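Local coordinates for putative hemin storage protein (Bordetella bronchiseptica, PDB 6AU1) that cleaves deacetylated poly-beta-1,6-N-acetylglucosamine, a biofilm polysaccharide, through the glycoside hydrolase domain that this chain represents, at residues P64-P69 and I144-A149; V90-P95 and A152-L157. All coordinates share one frame; numbering follows the deposited sequence.

Contact 1 (P64-P69 and I144-A149)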
loop_
_atom_site.group_PDB
_atom_site.type_symbol
_atom_site.label_atom_id
_atom_site.label_comp_id
_atom_site.label_asym_id
_atom_site.label_seq_id
_atom_site.Cartn_x
_atom_site.Cartn_y
_atom_site.Cartn_z
ATOM N N PRO A 64 12.203 7.617 13.734
ATOM C CA PRO A 64 11.879 8.430 14.912
ATOM C C PRO A 64 10.749 9.406 14.590
ATOM O O PRO A 64 10.729 10.014 13.526
ATOM C CB PRO A 64 13.196 9.156 15.220
ATOM C CG PRO A 64 13.941 9.170 13.921
ATOM C CD PRO A 64 13.535 7.925 13.177
ATOM N N ASN A 65 9.803 9.540 15.510
ATOM C CA ASN A 65 8.648 10.391 15.270
ATOM C C ASN A 65 7.983 10.749 16.593
ATOM O O ASN A 65 8.313 10.176 17.635
ATOM C CB ASN A 65 7.655 9.688 14.352
ATOM C CG ASN A 65 6.946 8.564 15.051
ATOM O OD1 ASN A 65 5.833 8.739 15.533
ATOM N ND2 ASN A 65 7.610 7.418 15.166
ATOM N N ARG A 66 7.041 11.685 16.535
ATOM C CA ARG A 66 6.399 12.255 17.722
ATOM C C ARG A 66 5.347 11.384 18.403
ATOM O O ARG A 66 4.981 11.645 19.553
ATOM C CB ARG A 66 5.709 13.565 17.351
ATOM C CG ARG A 66 6.597 14.753 17.205
ATOM C CD ARG A 66 5.793 15.853 16.539
ATOM N NE ARG A 66 5.865 15.756 15.086
ATOM C CZ ARG A 66 5.465 16.715 14.260
ATOM N NH1 ARG A 66 5.598 16.557 12.953
ATOM N NH2 ARG A 66 4.926 17.831 14.750
ATOM N N HIS A 67 4.841 10.385 17.696
ATOM C CA HIS A 67 3.589 9.755 18.106
ATOM C C HIS A 67 3.677 8.262 18.423
ATOM O O HIS A 67 3.058 7.802 19.384
ATOM C CB HIS A 67 2.527 9.998 17.027
ATOM C CG HIS A 67 2.131 11.435 16.907
ATOM N ND1 HIS A 67 1.579 12.141 17.954
ATOM C CD2 HIS A 67 2.241 12.308 15.878
ATOM C CE1 HIS A 67 1.355 13.386 17.570
ATOM N NE2 HIS A 67 1.739 13.510 16.312
ATOM N N LEU A 68 4.437 7.512 17.632
ATOM C CA LEU A 68 4.544 6.060 17.828
ATOM C C LEU A 68 5.941 5.641 18.262
ATOM O O LEU A 68 6.929 6.189 17.774
ATOM C CB LEU A 68 4.181 5.309 16.538
ATOM C CG LEU A 68 2.741 4.814 16.376
ATOM C CD1 LEU A 68 1.770 5.948 16.511
ATOM C CD2 LEU A 68 2.556 4.114 15.024
ATOM N N PRO A 69 6.031 4.651 19.163
ATOM C CA PRO A 69 7.353 4.113 19.502
ATOM C C PRO A 69 8.056 3.564 18.273
ATOM O O PRO A 69 7.430 3.146 17.298
ATOM C CB PRO A 69 7.043 2.986 20.493
ATOM C CG PRO A 69 5.694 3.292 21.026
ATOM C CD PRO A 69 4.954 4.015 19.942
ATOM N N ILE A 144 2.998 12.335 11.552
ATOM C CA ILE A 144 3.789 11.120 11.377
ATOM C C ILE A 144 4.480 11.141 10.007
ATOM O O ILE A 144 5.666 10.808 9.898
ATOM C CB ILE A 144 2.910 9.851 11.549
ATOM C CG1 ILE A 144 2.453 9.742 13.011
ATOM C CG2 ILE A 144 3.680 8.585 11.143
ATOM C CD1 ILE A 144 1.380 8.670 13.242
ATOM N N TYR A 145 3.750 11.556 8.973
ATOM C CA TYR A 145 4.340 11.685 7.640
ATOM C C TYR A 145 5.412 12.769 7.615
ATOM O O TYR A 145 6.447 12.603 6.962
ATOM C CB TYR A 145 3.253 11.971 6.595
ATOM C CG TYR A 145 2.644 10.709 6.009
ATOM C CD1 TYR A 145 1.701 9.968 6.716
ATOM C CD2 TYR A 145 3.011 10.264 4.747
ATOM C CE1 TYR A 145 1.142 8.801 6.171
ATOM C CE2 TYR A 145 2.471 9.108 4.201
ATOM C CZ TYR A 145 1.544 8.380 4.910
ATOM O OH TYR A 145 1.021 7.233 4.336
ATOM N N GLU A 146 5.183 13.870 8.330
ATOM C CA GLU A 146 6.187 14.929 8.409
ATOM C C GLU A 146 7.467 14.396 9.050
ATOM O O GLU A 146 8.580 14.674 8.582
ATOM C CB GLU A 146 5.657 16.123 9.201
ATOM C CG GLU A 146 6.668 17.241 9.387
ATOM C CD GLU A 146 6.075 18.459 10.097
ATOM O OE1 GLU A 146 5.083 18.308 10.830
ATOM O OE2 GLU A 146 6.595 19.571 9.915
ATOM N N ASP A 147 7.297 13.612 10.112
ATOM C CA ASP A 147 8.440 13.059 10.841
ATOM C C ASP A 147 9.209 12.042 9.993
ATOM O O ASP A 147 10.443 11.999 10.041
ATOM C CB ASP A 147 7.980 12.415 12.160
ATOM C CG ASP A 147 7.529 13.444 13.195
ATOM O OD1 ASP A 147 7.810 14.649 13.008
ATOM O OD2 ASP A 147 6.906 13.048 14.206
ATOM N N LEU A 148 8.489 11.241 9.209
ATOM C CA LEU A 148 9.142 10.369 8.232
ATOM C C LEU A 148 10.016 11.178 7.278
ATOM O O LEU A 148 11.166 10.819 7.008
ATOM C CB LEU A 148 8.104 9.577 7.430
ATOM C CG LEU A 148 8.649 8.812 6.222
ATOM C CD1 LEU A 148 9.576 7.685 6.665
ATOM C CD2 LEU A 148 7.512 8.305 5.323
ATOM N N ALA A 149 9.466 12.277 6.771
ATOM C CA ALA A 149 10.185 13.100 5.800
ATOM C C ALA A 149 11.433 13.732 6.418
ATOM O O ALA A 149 12.440 13.929 5.737
ATOM C CB ALA A 149 9.266 14.167 5.233
HETATM O O HOH W 1 11.730 12.393 12.512
HETATM O O HOH W 2 4.354 19.760 12.911
#

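Contact 2 (V90-P95 and A152-L157)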
loop_
_atom_site.group_PDB
_atom_site.type_symbol
_atom_site.label_atom_id
_atom_site.label_comp_id
_atom_site.label_asym_id
_atom_site.label_seq_id
_atom_site.Cartn_x
_atom_site.Cartn_y
_atom_site.Cartn_z
ATOM N N VAL A 90 14.019 4.369 -3.935
ATOM C CA VAL A 90 13.362 3.819 -2.746
ATOM C C VAL A 90 12.085 4.576 -2.446
ATOM O O VAL A 90 12.104 5.802 -2.339
ATOM C CB VAL A 90 14.282 3.855 -1.502
ATOM C CG1 VAL A 90 13.490 3.425 -0.240
ATOM C CG2 VAL A 90 15.489 2.962 -1.719
ATOM N N TYR A 91 10.973 3.847 -2.319
ATOM C CA TYR A 91 9.714 4.459 -1.901
ATOM C C TYR A 91 9.460 4.108 -0.449
ATOM O O TYR A 91 9.665 2.960 -0.054
ATOM C CB TYR A 91 8.517 3.951 -2.721
ATOM C CG TYR A 91 8.409 4.387 -4.164
ATOM C CD1 TYR A 91 9.505 4.383 -5.009
ATOM C CD2 TYR A 91 7.172 4.743 -4.698
ATOM C CE1 TYR A 91 9.383 4.753 -6.351
ATOM C CE2 TYR A 91 7.039 5.108 -6.028
ATOM C CZ TYR A 91 8.149 5.112 -6.848
ATOM O OH TYR A 91 8.027 5.475 -8.172
ATOM N N ALA A 92 9.002 5.074 0.339
ATOM C CA ALA A 92 8.571 4.778 1.697
ATOM C C ALA A 92 7.157 4.225 1.654
ATOM O O ALA A 92 6.251 4.882 1.160
ATOM C CB ALA A 92 8.636 6.027 2.576
ATOM N N TRP A 93 6.990 3.006 2.159
ATOM C CA TRP A 93 5.691 2.341 2.208
ATOM C C TRP A 93 5.127 2.529 3.623
ATOM O O TRP A 93 5.714 2.054 4.600
ATOM C CB TRP A 93 5.874 0.864 1.823
ATOM C CG TRP A 93 4.753 -0.070 2.117
ATOM C CD1 TRP A 93 3.408 0.209 2.132
ATOM C CD2 TRP A 93 4.884 -1.452 2.450
ATOM N NE1 TRP A 93 2.701 -0.930 2.449
ATOM C CE2 TRP A 93 3.583 -1.959 2.655
ATOM C CE3 TRP A 93 5.980 -2.318 2.594
ATOM C CZ2 TRP A 93 3.343 -3.293 3.005
ATOM C CZ3 TRP A 93 5.739 -3.647 2.953
ATOM C CH2 TRP A 93 4.426 -4.117 3.143
ATOM N N LEU A 94 4.019 3.262 3.739
ATOM C CA LEU A 94 3.475 3.626 5.050
ATOM C C LEU A 94 1.952 3.503 5.016
ATOM O O LEU A 94 1.356 3.704 3.970
ATOM C CB LEU A 94 3.897 5.062 5.403
ATOM C CG LEU A 94 3.978 5.564 6.844
ATOM C CD1 LEU A 94 4.907 4.687 7.691
ATOM C CD2 LEU A 94 4.415 7.033 6.863
ATOM N N PRO A 95 1.331 3.190 6.159
ATOM C CA PRO A 95 -0.137 3.200 6.215
ATOM C C PRO A 95 -0.687 4.592 5.965
ATOM O O PRO A 95 -0.015 5.589 6.205
ATOM C CB PRO A 95 -0.445 2.762 7.653
ATOM C CG PRO A 95 0.802 2.056 8.126
ATOM C CD PRO A 95 1.924 2.813 7.452
ATOM N N ALA A 152 14.376 10.620 7.036
ATOM C CA ALA A 152 14.981 9.806 5.994
ATOM C C ALA A 152 14.900 10.471 4.633
ATOM O O ALA A 152 14.086 11.364 4.412
ATOM C CB ALA A 152 14.313 8.434 5.945
ATOM N N HIS A 153 15.753 10.010 3.731
ATOM C CA HIS A 153 15.771 10.470 2.354
ATOM C C HIS A 153 15.252 9.358 1.455
ATOM O O HIS A 153 15.751 8.236 1.503
ATOM C CB HIS A 153 17.189 10.870 1.950
ATOM C CG HIS A 153 17.302 11.358 0.541
ATOM N ND1 HIS A 153 17.793 10.574 -0.480
ATOM C CD2 HIS A 153 16.985 12.550 -0.018
ATOM C CE1 HIS A 153 17.774 11.261 -1.608
ATOM N NE2 HIS A 153 17.287 12.462 -1.355
ATOM N N PHE A 154 14.250 9.662 0.636
ATOM C CA PHE A 154 13.667 8.646 -0.242
ATOM C C PHE A 154 13.051 9.314 -1.463
ATOM O O PHE A 154 12.966 10.539 -1.523
ATOM C CB PHE A 154 12.626 7.800 0.498
ATOM C CG PHE A 154 11.655 8.602 1.302
ATOM C CD1 PHE A 154 11.938 8.947 2.617
ATOM C CD2 PHE A 154 10.457 9.022 0.744
ATOM C CE1 PHE A 154 11.039 9.696 3.360
ATOM C CE2 PHE A 154 9.560 9.764 1.481
ATOM C CZ PHE A 154 9.850 10.104 2.790
ATOM N N ASP A 155 12.638 8.505 -2.432
ATOM C CA ASP A 155 12.289 9.009 -3.756
ATOM C C ASP A 155 10.794 9.057 -4.025
ATOM O O ASP A 155 10.341 9.745 -4.942
ATOM C CB ASP A 155 12.964 8.147 -4.814
ATOM C CG ASP A 155 14.458 8.081 -4.625
ATOM O OD1 ASP A 155 15.107 9.133 -4.824
ATOM O OD2 ASP A 155 14.978 6.998 -4.261
ATOM N N GLY A 156 10.035 8.304 -3.249
ATOM C CA GLY A 156 8.601 8.246 -3.459
ATOM C C GLY A 156 7.865 7.748 -2.242
ATOM O O GLY A 156 8.479 7.377 -1.236
ATOM N N LEU A 157 6.540 7.736 -2.342
ATOM C CA LEU A 157 5.688 7.170 -1.299
ATOM C C LEU A 157 4.832 6.067 -1.888
ATOM O O LEU A 157 4.290 6.222 -2.989
ATOM C CB LEU A 157 4.764 8.232 -0.692
ATOM C CG LEU A 157 5.328 9.354 0.163
ATOM C CD1 LEU A 157 4.235 10.399 0.347
ATOM C CD2 LEU A 157 5.810 8.807 1.518
#

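Contact 1 (P64-P69 and I144-A149)
Arg66 of the loop and Asp147 of the helix pair through charge. The guanidinium meets the carboxylate side-on, NE to OD2 and NH1 to OD1, with the two planes 41° apart. The NE bond is nearly straight, 3.0 Å from Arg66 NE to Asp147 OD2. Arg66 NH1 also reaches Glu146 OE1 at 2.8 Å, so one nitrogen bridges two acids. The Arg66 chain bends at chi3 (-88°), and this turns the guanidinium edge onto both carboxylates. A water joins Arg66 NH2 to Glu146 OE1. His67 NE2 is hydrogen-bonded to Glu143, one turn before Asp147.

Backbone groups add to the grip. Asp147 OD2 accepts from Arg66 N at 2.7 Å, on its anti side but well tilted from the carboxylate plane, and from Arg66 NE on its syn side. A second water links Pro64 O to Asp147 O.

The loop keeps its shape through an Asx turn. Asn65 OD1 accepts from His67 N and, at 2.8 Å, from Leu68 N. The loop follows strand 43-47 and lies on helix 135-151 of the TIM-barrel domain.

Beside the charges, Ile144 CG1 sits at the edge of the His67 ring, 3.9 Å from His67 CD2. Ile144 CD1 touches Leu68 CD1 at 4.3 Å.

Contact 2 (V90-P95 and A152-L157)
Val90 and Asp155 exchange two hydrogen bonds where the strands begin to pair. The backbone N-H of Asp155 points almost straight at the carbonyl of Val90, with Asp155 N 2.8 Å from Val90 O. In return, Asp155 OD2 uses its anti lone pair to accept from Val90 N, also at 2.8 Å. The side chain reaches back because CG stands beside its own backbone N, chi1 -56°. Asp155 OD2 has a second partner, the ammonium group of Lys83 on helix 75-86, which probably favours the charged carboxylate.

The Val90 carbonyl also receives a weak bond from Gly156 N. Further along, Ala92 N donates to Gly156 O at 2.8 Å. The same Gly156 oxygen has a CA-H...O contact with Tyr91. Ala92 O has a matching contact with Leu157 CA and takes a backbone bond from Leu158. The backbone polar groups of Tyr91 pair on the other side, with Val44 and Leu46 of strand 43-47. Before the strand, Gln224 bonds to both Ala152 O and Phe154 N.

Side chains pack on both faces of the sheet. Gly156 CA lies over one face of the Tyr91 ring, 4.1 Å from its centroid. On the face that carries Ala92 and Leu157, Ala92 CB sits over the centre of the Phe154 ring, 4.0 Å from the centroid and 12° off the normal. Leu157 CD2 lies 4.1 Å from Ala92 CB. Leu148 of helix 135-151 covers Ala92 and Phe154 from that side.

Strands 89-94 and 156-159 are neighbours and parallel, with helix 135-151 between them in sequence. This is the beta-alpha-beta crossover that builds a TIM barrel.

From the N terminus, the loop at 64-69 comes first, then strand 89-94, then helix 135-151 and strand 156-159. Contact 1 closes a loop of 74 residues when the helix meets 64-69. Contact 2 closes one of 56 residues when 152-157 returns to 90-95. The two closures cross, since their segments alternate along the chain. Helix 135-151 belongs to contact 1 and leads directly into the second segment of contact 2. One part of the helix holds the outer loop, while Tyr145 and Leu148 face the strand. Leu148 packs on Leu94, and Tyr145 OH probably bonds to Pro95 O. Loop, helix and sheet are thus layered. The centres of contacts 1 and 2 are about 13 Å apart.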